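Local coordinates for protein probable glutathione reductase (PDB 4DNA) that probably catalyses the NADPH-dependent reduction of glutathione disulfide to glutathione, as an FAD-containing homodimer with a redox-active disulfide, at residues 167-172 with 187-192; 237-240 with 244-247; 356-361 with 366-371; 398-403 with 431-436; 413-418 with 441-446. One frame throughout, in Å; residues are numbered along the deposited sequence.

Contact 1. Residues 167-172 with 187-192; sequences PALPES and NIFHGL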
# COMPACT_ATOMS: atom_id res chain seq x y z
N PRO A 167 -9.63 31.75 6.80
CA PRO A 167 -9.87 32.12 8.19
C PRO A 167 -11.01 31.34 8.85
O PRO A 167 -11.07 31.26 10.08
CB PRO A 167 -10.21 33.61 8.10
CG PRO A 167 -9.47 34.07 6.89
CD PRO A 167 -9.63 32.93 5.92
N ALA A 168 -11.92 30.80 8.04
CA ALA A 168 -12.99 29.92 8.54
C ALA A 168 -13.29 28.87 7.49
O ALA A 168 -12.94 29.02 6.31
CB ALA A 168 -14.24 30.72 8.86
N LEU A 169 -13.95 27.82 7.92
CA LEU A 169 -14.31 26.74 7.03
C LEU A 169 -15.62 27.08 6.32
O LEU A 169 -16.64 27.27 6.97
CB LEU A 169 -14.45 25.46 7.82
CG LEU A 169 -14.93 24.26 7.03
CD1 LEU A 169 -13.75 23.59 6.33
CD2 LEU A 169 -15.63 23.31 7.99
N PRO A 170 -15.60 27.14 4.97
CA PRO A 170 -16.84 27.43 4.24
C PRO A 170 -17.87 26.34 4.50
O PRO A 170 -17.51 25.17 4.71
CB PRO A 170 -16.40 27.41 2.77
CG PRO A 170 -15.19 26.55 2.75
CD PRO A 170 -14.49 26.79 4.06
N GLU A 171 -19.13 26.73 4.51
CA GLU A 171 -20.21 25.78 4.64
C GLU A 171 -20.53 25.24 3.24
O GLU A 171 -21.03 24.12 3.10
CB GLU A 171 -21.41 26.45 5.35
CG GLU A 171 -22.80 26.04 4.86
CD GLU A 171 -23.90 27.04 5.23
OE1 GLU A 171 -23.62 28.28 5.31
OE2 GLU A 171 -25.05 26.59 5.43
N SER A 172 -20.21 26.03 2.22
CA SER A 172 -20.27 25.58 0.83
C SER A 172 -19.07 26.09 0.03
O SER A 172 -18.60 27.21 0.26
CB SER A 172 -21.59 25.97 0.16
OG SER A 172 -21.86 27.35 0.31
N ASN A 187 -12.42 16.65 -2.68
CA ASN A 187 -12.49 15.54 -1.74
C ASN A 187 -12.13 15.94 -0.31
O ASN A 187 -12.78 15.48 0.63
CB ASN A 187 -11.66 14.36 -2.23
CG ASN A 187 -12.39 13.57 -3.28
OD1 ASN A 187 -13.23 12.73 -2.96
ND2 ASN A 187 -12.08 13.82 -4.55
N ILE A 188 -11.12 16.80 -0.15
CA ILE A 188 -10.74 17.25 1.18
C ILE A 188 -11.95 17.96 1.80
O ILE A 188 -12.45 17.56 2.85
CB ILE A 188 -9.46 18.12 1.17
CG1 ILE A 188 -8.22 17.25 0.96
CG2 ILE A 188 -9.30 18.85 2.49
CD1 ILE A 188 -7.05 17.99 0.37
N PHE A 189 -12.44 18.99 1.13
CA PHE A 189 -13.55 19.76 1.67
C PHE A 189 -14.78 18.91 1.92
O PHE A 189 -15.41 19.05 2.97
CB PHE A 189 -13.87 20.99 0.81
CG PHE A 189 -12.86 22.08 0.94
CD1 PHE A 189 -12.47 22.55 2.20
CD2 PHE A 189 -12.27 22.65 -0.18
CE1 PHE A 189 -11.52 23.55 2.34
CE2 PHE A 189 -11.33 23.65 -0.05
CZ PHE A 189 -10.95 24.10 1.21
N HIS A 190 -15.12 18.03 0.98
CA HIS A 190 -16.30 17.18 1.16
C HIS A 190 -16.18 16.36 2.40
O HIS A 190 -17.10 16.35 3.21
CB HIS A 190 -16.57 16.27 -0.04
CG HIS A 190 -17.77 15.38 0.16
ND1 HIS A 190 -19.02 15.78 -0.15
CD2 HIS A 190 -17.88 14.10 0.69
CE1 HIS A 190 -19.89 14.80 0.15
NE2 HIS A 190 -19.19 13.77 0.67
N GLY A 191 -15.05 15.67 2.53
CA GLY A 191 -14.74 14.86 3.71
C GLY A 191 -14.95 15.64 4.99
O GLY A 191 -15.41 15.08 5.99
N LEU A 192 -14.65 16.94 4.94
CA LEU A 192 -14.80 17.80 6.11
C LEU A 192 -16.21 18.41 6.30
O LEU A 192 -16.44 19.19 7.23
CB LEU A 192 -13.70 18.86 6.11
CG LEU A 192 -12.25 18.35 6.09
CD1 LEU A 192 -11.28 19.50 5.94
CD2 LEU A 192 -11.89 17.54 7.32

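Contact 2. Residues 237-240 with 244-247; sequences VSAD and RRVA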
# COMPACT_ATOMS: atom_id res chain seq x y z
N VAL A 237 -18.12 35.90 -11.49
CA VAL A 237 -18.39 35.78 -10.07
C VAL A 237 -18.74 37.15 -9.52
O VAL A 237 -18.13 38.15 -9.92
CB VAL A 237 -17.18 35.21 -9.29
CG1 VAL A 237 -17.55 34.97 -7.83
CG2 VAL A 237 -16.70 33.90 -9.90
N SER A 238 -19.72 37.18 -8.62
CA SER A 238 -20.02 38.37 -7.84
C SER A 238 -20.40 38.02 -6.39
O SER A 238 -20.81 36.89 -6.09
CB SER A 238 -21.12 39.18 -8.50
OG SER A 238 -22.38 38.68 -8.10
N ALA A 239 -20.26 39.01 -5.50
CA ALA A 239 -20.63 38.90 -4.09
C ALA A 239 -22.07 39.35 -3.82
O ALA A 239 -22.53 40.36 -4.37
CB ALA A 239 -19.66 39.71 -3.24
N ASP A 240 -22.78 38.60 -2.97
CA ASP A 240 -24.14 38.95 -2.56
C ASP A 240 -24.13 39.80 -1.30
O ASP A 240 -23.07 40.23 -0.83
CB ASP A 240 -25.01 37.68 -2.40
CG ASP A 240 -24.72 36.91 -1.11
OD1 ASP A 240 -23.80 37.29 -0.34
OD2 ASP A 240 -25.41 35.89 -0.88
N ARG A 244 -21.33 36.01 0.73
CA ARG A 244 -21.28 34.80 -0.09
C ARG A 244 -21.06 35.13 -1.56
O ARG A 244 -21.30 36.25 -1.99
CB ARG A 244 -22.55 33.98 0.09
CG ARG A 244 -22.44 32.94 1.18
CD ARG A 244 -23.60 31.97 1.18
NE ARG A 244 -24.63 32.37 2.15
CZ ARG A 244 -24.70 31.90 3.39
NH1 ARG A 244 -25.66 32.31 4.20
NH2 ARG A 244 -23.82 31.01 3.83
N ARG A 245 -20.60 34.14 -2.33
CA ARG A 245 -20.28 34.32 -3.74
C ARG A 245 -21.30 33.70 -4.68
O ARG A 245 -21.66 32.53 -4.56
CB ARG A 245 -18.89 33.79 -4.06
CG ARG A 245 -17.76 34.71 -3.64
CD ARG A 245 -17.36 34.51 -2.18
NE ARG A 245 -16.11 35.21 -1.90
CZ ARG A 245 -16.03 36.45 -1.43
NH1 ARG A 245 -14.85 37.00 -1.23
NH2 ARG A 245 -17.12 37.15 -1.16
N VAL A 246 -21.77 34.53 -5.60
CA VAL A 246 -22.68 34.08 -6.63
C VAL A 246 -21.88 33.92 -7.91
O VAL A 246 -21.23 34.86 -8.37
CB VAL A 246 -23.82 35.08 -6.85
CG1 VAL A 246 -24.86 34.49 -7.80
CG2 VAL A 246 -24.46 35.45 -5.52
N ALA A 247 -21.91 32.71 -8.46
CA ALA A 247 -21.19 32.40 -9.69
C ALA A 247 -22.16 32.11 -10.81
O ALA A 247 -23.12 31.36 -10.64
CB ALA A 247 -20.29 31.21 -9.47

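Contact 3. Residues 356-361 with 366-371; sequences ITEEEA and QEIEVY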
# COMPACT_ATOMS: atom_id res chain seq x y z
N ILE A 356 1.05 3.98 -19.57
CA ILE A 356 0.14 4.65 -20.52
C ILE A 356 -1.31 4.14 -20.45
O ILE A 356 -1.56 3.01 -20.02
CB ILE A 356 0.69 4.51 -21.95
CG1 ILE A 356 0.82 3.02 -22.33
CG2 ILE A 356 2.03 5.22 -22.08
CD1 ILE A 356 1.17 2.72 -23.77
N THR A 357 -2.26 4.97 -20.87
CA THR A 357 -3.68 4.61 -20.79
C THR A 357 -4.11 3.57 -21.85
O THR A 357 -3.45 3.40 -22.87
CB THR A 357 -4.62 5.84 -20.92
OG1 THR A 357 -4.72 6.26 -22.30
CG2 THR A 357 -4.14 6.98 -20.04
N GLU A 358 -5.24 2.92 -21.62
CA GLU A 358 -5.80 2.00 -22.61
C GLU A 358 -5.98 2.66 -23.97
O GLU A 358 -5.70 2.05 -24.99
CB GLU A 358 -7.12 1.43 -22.15
CG GLU A 358 -7.60 0.30 -23.04
CD GLU A 358 -9.02 -0.10 -22.75
OE1 GLU A 358 -9.43 0.03 -21.58
OE2 GLU A 358 -9.72 -0.54 -23.69
N GLU A 359 -6.44 3.91 -23.99
CA GLU A 359 -6.55 4.64 -25.24
C GLU A 359 -5.21 4.84 -25.95
O GLU A 359 -5.14 4.77 -27.18
CB GLU A 359 -7.24 5.98 -25.02
CG GLU A 359 -7.18 6.91 -26.22
CD GLU A 359 -7.80 8.28 -25.95
OE1 GLU A 359 -8.24 8.51 -24.80
OE2 GLU A 359 -7.84 9.12 -26.89
N GLU A 360 -4.14 5.10 -25.20
CA GLU A 360 -2.84 5.34 -25.80
C GLU A 360 -2.29 4.05 -26.38
O GLU A 360 -1.76 4.03 -27.50
CB GLU A 360 -1.84 5.87 -24.78
CG GLU A 360 -2.22 7.11 -23.99
CD GLU A 360 -1.06 7.60 -23.13
OE1 GLU A 360 -1.14 7.55 -21.87
OE2 GLU A 360 -0.02 7.98 -23.73
N ALA A 361 -2.41 2.98 -25.60
CA ALA A 361 -1.82 1.70 -25.98
C ALA A 361 -2.52 1.14 -27.21
O ALA A 361 -1.88 0.55 -28.07
CB ALA A 361 -1.89 0.72 -24.83
N GLN A 366 -0.57 -2.65 -32.09
CA GLN A 366 -1.61 -3.25 -32.95
C GLN A 366 -2.57 -4.11 -32.15
O GLN A 366 -3.76 -4.19 -32.47
CB GLN A 366 -0.97 -4.09 -34.06
CG GLN A 366 -1.95 -4.86 -34.93
CD GLN A 366 -1.38 -5.27 -36.29
OE1 GLN A 366 -0.20 -5.57 -36.44
NE2 GLN A 366 -2.25 -5.29 -37.29
N GLU A 367 -2.03 -4.73 -31.10
CA GLU A 367 -2.73 -5.74 -30.33
C GLU A 367 -2.40 -5.56 -28.87
O GLU A 367 -1.23 -5.61 -28.48
CB GLU A 367 -2.29 -7.11 -30.77
CG GLU A 367 -3.39 -7.96 -31.38
CD GLU A 367 -4.02 -8.91 -30.37
OE1 GLU A 367 -4.21 -10.10 -30.70
OE2 GLU A 367 -4.33 -8.47 -29.24
N ILE A 368 -3.41 -5.32 -28.05
CA ILE A 368 -3.14 -5.21 -26.61
C ILE A 368 -4.03 -6.16 -25.84
O ILE A 368 -5.09 -6.56 -26.32
CB ILE A 368 -3.29 -3.78 -26.07
CG1 ILE A 368 -4.62 -3.17 -26.51
CG2 ILE A 368 -2.13 -2.92 -26.55
CD1 ILE A 368 -4.99 -1.95 -25.71
N GLU A 369 -3.59 -6.53 -24.64
CA GLU A 369 -4.43 -7.30 -23.74
C GLU A 369 -4.66 -6.47 -22.49
O GLU A 369 -3.74 -5.81 -21.98
CB GLU A 369 -3.82 -8.67 -23.41
CG GLU A 369 -3.62 -9.55 -24.65
CD GLU A 369 -2.53 -10.62 -24.52
OE1 GLU A 369 -1.58 -10.48 -23.71
OE2 GLU A 369 -2.61 -11.63 -25.26
N VAL A 370 -5.90 -6.46 -22.02
CA VAL A 370 -6.30 -5.66 -20.86
C VAL A 370 -6.82 -6.58 -19.75
O VAL A 370 -7.61 -7.51 -20.00
CB VAL A 370 -7.33 -4.58 -21.23
CG1 VAL A 370 -7.79 -3.82 -20.00
CG2 VAL A 370 -6.75 -3.62 -22.26
N TYR A 371 -6.34 -6.32 -18.53
CA TYR A 371 -6.63 -7.14 -17.39
C TYR A 371 -7.29 -6.26 -16.33
O TYR A 371 -6.62 -5.47 -15.66
CB TYR A 371 -5.34 -7.82 -16.93
CG TYR A 371 -4.73 -8.82 -17.94
CD1 TYR A 371 -3.90 -8.39 -18.98
CD2 TYR A 371 -4.97 -10.20 -17.83
CE1 TYR A 371 -3.34 -9.29 -19.88
CE2 TYR A 371 -4.42 -11.10 -18.74
CZ TYR A 371 -3.60 -10.64 -19.76
OH TYR A 371 -3.05 -11.51 -20.66

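Contact 4. Residues 398-403 with 431-436; sequences ADRKVV and DFDRTM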
# COMPACT_ATOMS: atom_id res chain seq x y z
N ALA A 398 2.37 -8.48 -28.28
CA ALA A 398 3.61 -8.91 -28.93
C ALA A 398 4.76 -9.21 -27.96
O ALA A 398 5.56 -10.08 -28.24
CB ALA A 398 4.05 -7.87 -29.94
N ASP A 399 4.84 -8.47 -26.87
CA ASP A 399 5.89 -8.57 -25.87
C ASP A 399 5.52 -9.37 -24.69
O ASP A 399 6.32 -10.05 -24.12
CB ASP A 399 6.06 -7.21 -25.25
CG ASP A 399 6.83 -6.32 -26.07
OD1 ASP A 399 7.62 -6.83 -26.85
OD2 ASP A 399 6.66 -5.11 -25.93
N ARG A 400 4.29 -9.19 -24.29
CA ARG A 400 3.78 -9.49 -22.96
C ARG A 400 4.14 -8.39 -21.94
O ARG A 400 3.83 -8.52 -20.74
CB ARG A 400 4.16 -10.91 -22.52
CG ARG A 400 3.48 -11.97 -23.37
CD ARG A 400 1.99 -11.97 -23.11
NE ARG A 400 1.70 -12.81 -21.95
CZ ARG A 400 0.65 -12.68 -21.14
NH1 ARG A 400 -0.23 -11.72 -21.34
NH2 ARG A 400 0.50 -13.52 -20.12
N LYS A 401 4.72 -7.29 -22.42
CA LYS A 401 5.06 -6.17 -21.54
C LYS A 401 3.84 -5.54 -20.89
O LYS A 401 2.89 -5.19 -21.57
CB LYS A 401 5.79 -5.06 -22.32
CG LYS A 401 7.25 -5.31 -22.65
CD LYS A 401 8.07 -5.71 -21.44
CE LYS A 401 9.54 -5.91 -21.82
NZ LYS A 401 10.22 -4.60 -22.08
N VAL A 402 3.89 -5.35 -19.57
CA VAL A 402 2.94 -4.42 -18.96
C VAL A 402 3.34 -2.98 -19.31
O VAL A 402 4.42 -2.54 -18.99
CB VAL A 402 2.85 -4.59 -17.44
CG1 VAL A 402 1.87 -3.57 -16.89
CG2 VAL A 402 2.42 -6.01 -17.10
N VAL A 403 2.47 -2.25 -19.99
CA VAL A 403 2.81 -0.93 -20.48
C VAL A 403 2.03 0.13 -19.69
O VAL A 403 2.25 1.34 -19.85
CB VAL A 403 2.49 -0.79 -22.00
CG1 VAL A 403 3.30 -1.77 -22.85
CG2 VAL A 403 0.99 -0.94 -22.29
N ASP A 431 5.86 -12.35 -15.65
CA ASP A 431 6.49 -12.09 -14.33
C ASP A 431 5.43 -11.94 -13.25
O ASP A 431 5.58 -12.45 -12.13
CB ASP A 431 7.31 -10.79 -14.33
CG ASP A 431 8.45 -10.80 -15.34
OD1 ASP A 431 9.12 -11.84 -15.46
OD2 ASP A 431 8.66 -9.75 -16.00
N PHE A 432 4.36 -11.21 -13.60
CA PHE A 432 3.24 -11.01 -12.67
C PHE A 432 2.57 -12.33 -12.29
O PHE A 432 2.31 -12.56 -11.11
CB PHE A 432 2.18 -10.10 -13.27
CG PHE A 432 2.42 -8.64 -13.08
CD1 PHE A 432 3.54 -8.02 -13.64
CD2 PHE A 432 1.48 -7.86 -12.42
CE1 PHE A 432 3.72 -6.66 -13.51
CE2 PHE A 432 1.66 -6.49 -12.30
CZ PHE A 432 2.79 -5.89 -12.83
N ASP A 433 2.27 -13.17 -13.28
CA ASP A 433 1.53 -14.41 -13.03
C ASP A 433 2.33 -15.44 -12.23
O ASP A 433 1.75 -16.17 -11.45
CB ASP A 433 0.98 -14.99 -14.33
CG ASP A 433 -0.02 -14.06 -15.01
OD1 ASP A 433 -0.17 -12.92 -14.57
OD2 ASP A 433 -0.67 -14.47 -15.98
N ARG A 434 3.65 -15.46 -12.42
CA ARG A 434 4.57 -16.34 -11.67
C ARG A 434 4.73 -15.90 -10.21
O ARG A 434 5.29 -16.66 -9.40
CB ARG A 434 5.98 -16.36 -12.30
CG ARG A 434 6.05 -16.37 -13.83
CD ARG A 434 7.43 -16.70 -14.42
NE ARG A 434 8.58 -16.41 -13.54
CZ ARG A 434 9.35 -17.35 -12.96
NH1 ARG A 434 9.10 -18.64 -13.17
NH2 ARG A 434 10.36 -16.99 -12.18
N THR A 435 4.27 -14.69 -9.90
CA THR A 435 4.41 -14.10 -8.57
C THR A 435 3.30 -14.61 -7.66
O THR A 435 2.12 -14.34 -7.91
CB THR A 435 4.36 -12.56 -8.60
OG1 THR A 435 5.34 -12.07 -9.52
CG2 THR A 435 4.62 -11.99 -7.24
N MSE A 436 3.68 -15.35 -6.62
CA MSE A 436 2.73 -15.95 -5.71
C MSE A 436 1.93 -14.87 -5.08
O MSE A 436 2.44 -13.79 -4.80
CB MSE A 436 3.51 -16.68 -4.64
CG MSE A 436 2.61 -17.43 -3.68
SE MSE A 436 1.69 -18.92 -4.60
CE MSE A 436 3.24 -19.74 -5.52

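Contact 5. Residues 413-418 with 441-446; sequences GEMAQL and TAAEEL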
# COMPACT_ATOMS: atom_id res chain seq x y z
N GLY A 413 -1.55 5.02 -4.42
CA GLY A 413 -0.29 5.73 -4.48
C GLY A 413 0.94 4.92 -4.09
O GLY A 413 1.95 4.95 -4.77
N GLU A 414 0.84 4.19 -3.00
CA GLU A 414 1.90 3.32 -2.59
C GLU A 414 2.12 2.23 -3.60
O GLU A 414 3.22 1.82 -3.82
CB GLU A 414 1.65 2.76 -1.21
CG GLU A 414 1.50 3.81 -0.14
CD GLU A 414 2.82 4.38 0.31
OE1 GLU A 414 3.86 3.88 -0.10
OE2 GLU A 414 2.81 5.32 1.10
N MSE A 415 1.04 1.71 -4.15
CA MSE A 415 1.11 0.71 -5.18
C MSE A 415 1.72 1.20 -6.43
O MSE A 415 2.50 0.50 -7.08
CB MSE A 415 -0.29 0.24 -5.44
CG MSE A 415 -0.55 -0.91 -4.50
SE MSE A 415 -2.43 -1.40 -4.55
CE MSE A 415 -2.36 -2.53 -6.11
N ALA A 416 1.40 2.41 -6.81
CA ALA A 416 1.93 2.92 -8.04
C ALA A 416 3.41 2.98 -7.96
O ALA A 416 4.08 2.68 -8.90
CB ALA A 416 1.39 4.29 -8.31
N GLN A 417 3.93 3.41 -6.84
CA GLN A 417 5.34 3.56 -6.74
C GLN A 417 6.02 2.26 -6.92
O GLN A 417 6.93 2.16 -7.68
CB GLN A 417 5.71 4.09 -5.38
CG GLN A 417 7.19 4.00 -5.11
CD GLN A 417 7.93 5.22 -5.59
OE1 GLN A 417 7.77 6.29 -5.07
NE2 GLN A 417 8.73 5.04 -6.59
N LEU A 418 5.53 1.23 -6.26
CA LEU A 418 6.11 -0.11 -6.41
C LEU A 418 5.92 -0.67 -7.81
O LEU A 418 6.89 -1.10 -8.44
CB LEU A 418 5.56 -1.06 -5.35
CG LEU A 418 5.85 -0.60 -3.93
CD1 LEU A 418 5.05 -1.42 -2.94
CD2 LEU A 418 7.33 -0.67 -3.60
N THR A 441 -4.90 -9.51 0.52
CA THR A 441 -4.61 -8.13 0.10
C THR A 441 -5.51 -7.71 -1.06
O THR A 441 -6.29 -8.51 -1.60
CB THR A 441 -3.15 -7.96 -0.38
OG1 THR A 441 -2.88 -8.85 -1.46
CG2 THR A 441 -2.12 -8.17 0.77
N ALA A 442 -5.42 -6.43 -1.42
CA ALA A 442 -6.01 -5.88 -2.64
C ALA A 442 -5.14 -6.28 -3.83
O ALA A 442 -5.63 -6.79 -4.84
CB ALA A 442 -6.08 -4.37 -2.53
N ALA A 443 -3.83 -6.06 -3.65
CA ALA A 443 -2.79 -6.29 -4.66
C ALA A 443 -2.75 -7.67 -5.30
O ALA A 443 -2.22 -7.80 -6.40
CB ALA A 443 -1.43 -5.95 -4.06
N GLU A 444 -3.27 -8.70 -4.64
CA GLU A 444 -3.24 -10.03 -5.25
C GLU A 444 -4.12 -10.17 -6.50
O GLU A 444 -3.96 -11.12 -7.29
CB GLU A 444 -3.59 -11.11 -4.25
CG GLU A 444 -4.91 -10.89 -3.55
CD GLU A 444 -5.21 -12.02 -2.59
OE1 GLU A 444 -4.98 -13.18 -2.98
OE2 GLU A 444 -5.66 -11.75 -1.46
N GLU A 445 -5.05 -9.24 -6.69
CA GLU A 445 -5.87 -9.23 -7.90
C GLU A 445 -5.06 -8.94 -9.16
O GLU A 445 -5.47 -9.31 -10.26
CB GLU A 445 -7.03 -8.25 -7.78
CG GLU A 445 -7.88 -8.42 -6.53
CD GLU A 445 -8.65 -9.72 -6.52
OE1 GLU A 445 -8.85 -10.29 -7.62
OE2 GLU A 445 -9.05 -10.16 -5.42
N LEU A 446 -3.91 -8.28 -9.00
CA LEU A 446 -3.01 -8.00 -10.13
C LEU A 446 -2.23 -9.24 -10.56
O LEU A 446 -1.78 -9.33 -11.70
CB LEU A 446 -2.05 -6.87 -9.81
CG LEU A 446 -2.55 -5.44 -9.61
CD1 LEU A 446 -1.64 -4.71 -8.63
CD2 LEU A 446 -2.61 -4.68 -10.92

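Contact 1. Residues 167-172 with 187-192
Leu169 meets Phe189 and Leu192 where a Rossmann-type strand-turn-helix unit comes back on itself: the loop 167-172 leads into strand 172-176 of a parallel sheet, and helix 180-191, which follows that strand, ends in 187-192. The turn between strand and helix carries the glycine-rich sequence predicted to bind the dinucleotide. Leu169 does most of the work from the loop. Its CG stands anti to the backbone N (chi1 175°), which carries the two methyl groups out to the helix end although the CB itself does not aim there. CD1 comes obliquely to the Phe189 ring and lies 4.4 Å from CD1 of that ring. The other branch goes past the last turn, with Leu169 CD2 4.3 Å from Leu192 O. The CB of Leu192 points toward the loop, as does that of Pro170, and both residues lend some apolar surface at longer range. At the end of the helix Leu192 N still bonds Ile188 O at 3.1 Å. Trp81 of helix 81-106 touches both Leu169 and Phe189, so that the pair is part of a larger apolar cluster; Thr196 of strand 195-199 also packs on Phe189, and Ser58 of helix 48-66 on Leu192. The contact is carbon on carbon at Phe189, and a methyl beside a backbone carbonyl oxygen at Leu192; both approaches, above 4 Å, are loose. The chemistry implies cohesion through exclusion of water from apolar surface, with no directional bond to fix the loop's exact position against the helix.

Contact 2. Residues 237-240 with 244-247
Ser238 and Val246 form the hydrogen-bonded pair at the centre of an antiparallel hairpin, and the backbone bonds come first. Ser238 N gives a nearly straight bond to Val246 O at 2.8 Å (175° at the hydrogen), and Val246 N answers it with a bond to Ser238 O. Closer to the turn, Asp240 N donates to Arg244 O at 2.9 Å. Weaker CA-H...O contacts fill the non-hydrogen-bonded pairs: Val237 CA lies 3.4 Å from Val246 O, and Ala239 CA stands equally near Arg244 O. Apolar packing comes next. On the face bearing Val237, Ala239, Arg245 and Ala247, the Val237 and Arg245 side chains cross obliquely, CG1 of the valine 4.2 Å from CB of the arginine, while the Arg245 guanidinium swings back by a bend at chi2 (85°) until its NH2 nears the Ala239 methyl. Val246, on the face of Ser238, packs its CG2 on Asp240 CB, just past the strand, at 3.9 Å. As for charge, the Asp240 and Arg244 side chains run side by side, yet their flat groups are turned 79° apart and OD2 stays 4.7 Å from NE; the guanidinium is engaged by Asp258 and Glu171, and Asp240 OD1 accepts weakly from Asp242 N inside the turn. With an alanine in place of Asp240 that weak acceptor is gone, and the turn would probably be freer to shift. Strand 234-239 is an outer strand of this three-stranded sheet; strand 245-249 pairs along its other side with strand 254-257, where Arg245 bonds Ala257 and Ala247 bonds Ile255 through their backbones.

Contact 3. Residues 356-361 with 366-371
Ile368 and Val370, on strand 367-375, lie under the first turn of helix 358-364, the closest CA atoms being those of Ala361 and Ile368 at 7.1 Å. Ile368 carries most of the packing. Its CG1 sits between the backbone N and the carbonyl carbon (chi1 51°), which sends CD1 beneath the helix to within 4.1 Å of Glu358 O, while CG2 meets the Ala361 methyl, CG2 to CB 4.0 Å. The methyl of Ala361 thus lies against two branches of the isoleucine. Two residues on, Val370 CG2 touches Glu358 CG at 4.1 Å, the two side chains crossing at about a right angle; the extended glutamate offers its aliphatic part here and carries its OE1 on to Tyr454 and Lys392. Replacing Ile368 with an alanine would remove both branches and would probably open a gap beneath Ala361, leaving the helix less firmly seated. The helix start is fixed separately by a capping box: Glu360 N donates to Thr357 OG1 at 3.2 Å, and Thr357 N donates to Glu360 OE1 at 3.0 Å from above the carboxylate plane. Val456 of strand 454-457 and Val394 of strand 389-396 extend the apolar layer on either side of strand 367-375. It is a helix laid on one face of the antiparallel sheet in the dimerisation domain of the pyridine nucleotide-disulfide oxidoreductases.

Contact 4. Residues 398-403 with 431-436
Arg400 is the first residue of 398-403 to approach 431-436. Its chain curls through three successive bends, and NH2 comes to 4.4 Å from Asp433 OD2, which lies at the guanidinium edge near its plane. That is an attraction of opposite charges beyond salt-bridge range. The firmer partners are elsewhere: Arg400 makes salt bridges with Glu369 and Asp430 and a hydrogen bond with the Tyr371 hydroxyl, and Asp433 a salt bridge with Lys429. Further along, Val402 makes the apolar contact. CG2 is the branch beside the backbone N, since CG1 takes the anti place (chi1 179°), and it meets the Phe432 ring obliquely, 3.9 Å from CE1 and 4.2 Å from CD1 of that ring. The two side chains cross at about a right angle. On the other segment Thr435 N bonds Phe432 O at 3.1 Å, and the Thr435 hydroxyl donates to Asp431 O. Leu393 of strand 389-396 packs against both Val402 and Phe432, setting the pair on the sheet of the dimerisation domain. Beyond the phenylalanine lies the subunit interface, where Ile421 of the second subunit, from its helix 412-424, packs on Phe432 and Thr435.

Contact 5. Residues 413-418 with 441-446
Met415, present as selenomethionine, reaches across from helix 412-424 to touch Leu446 and Ala443 with its terminal methyl. CE and Leu446 CD1 come together tip to tip at 3.4 Å, and the same CE lies 4.1 Å from Ala443 CB. A turn about the CG-SE bond (chi3 83°) swings the methyl out of the line of the chain, and one atom thereby serves both partners. Met391 and Ile407, from strands 389-396 and 402-408, floor the group: both touch Met415, and Ile407 also touches Leu446. This places a helix and an irregular helical segment next to each other on the sheet of the dimerisation domain, at the subunit interface. Leu418 of the second subunit packs on Met415 from across that interface. Segment 441-446 is shaped at its start by Glu444, whose OE2 accepts Thr441 N at 3.1 Å, 30° out of the carboxylate plane, and also bonds His439 ND1. His439, the predicted proton acceptor, and Glu444 form a histidine-glutamate pair, consistent with other glutathione reductases. Further out, the amides of Ala442 and Ala443 donate to the carboxylate of Glu414 of the second subunit, and Glu414 of this chain accepts the equivalent bonds from those alanines of the second subunit.

Following the chain from the N terminus, contact 1 closes a loop of 14 residues, bringing the lead-in to strand 172-176 against the end of helix 180-191. Contact 2 comes next in series as a tight hairpin, and the two touch through the salt bridge between Glu171 and Arg244, both inside the nucleotide-binding part. Contact 3, in the dimerisation domain, is a short helix-to-strand return. Contacts 4 and 5 cross, since 413-418 lies between 398-403 and 431-436, and 441-446 follows both; Phe432 packs on the Leu446 carbonyl. Tyr371 and Arg400 join contact 3 to contact 4 on the same sheet. Contacts 2 and 5, centres 44 Å apart, lie on opposite sides of the chain's centre.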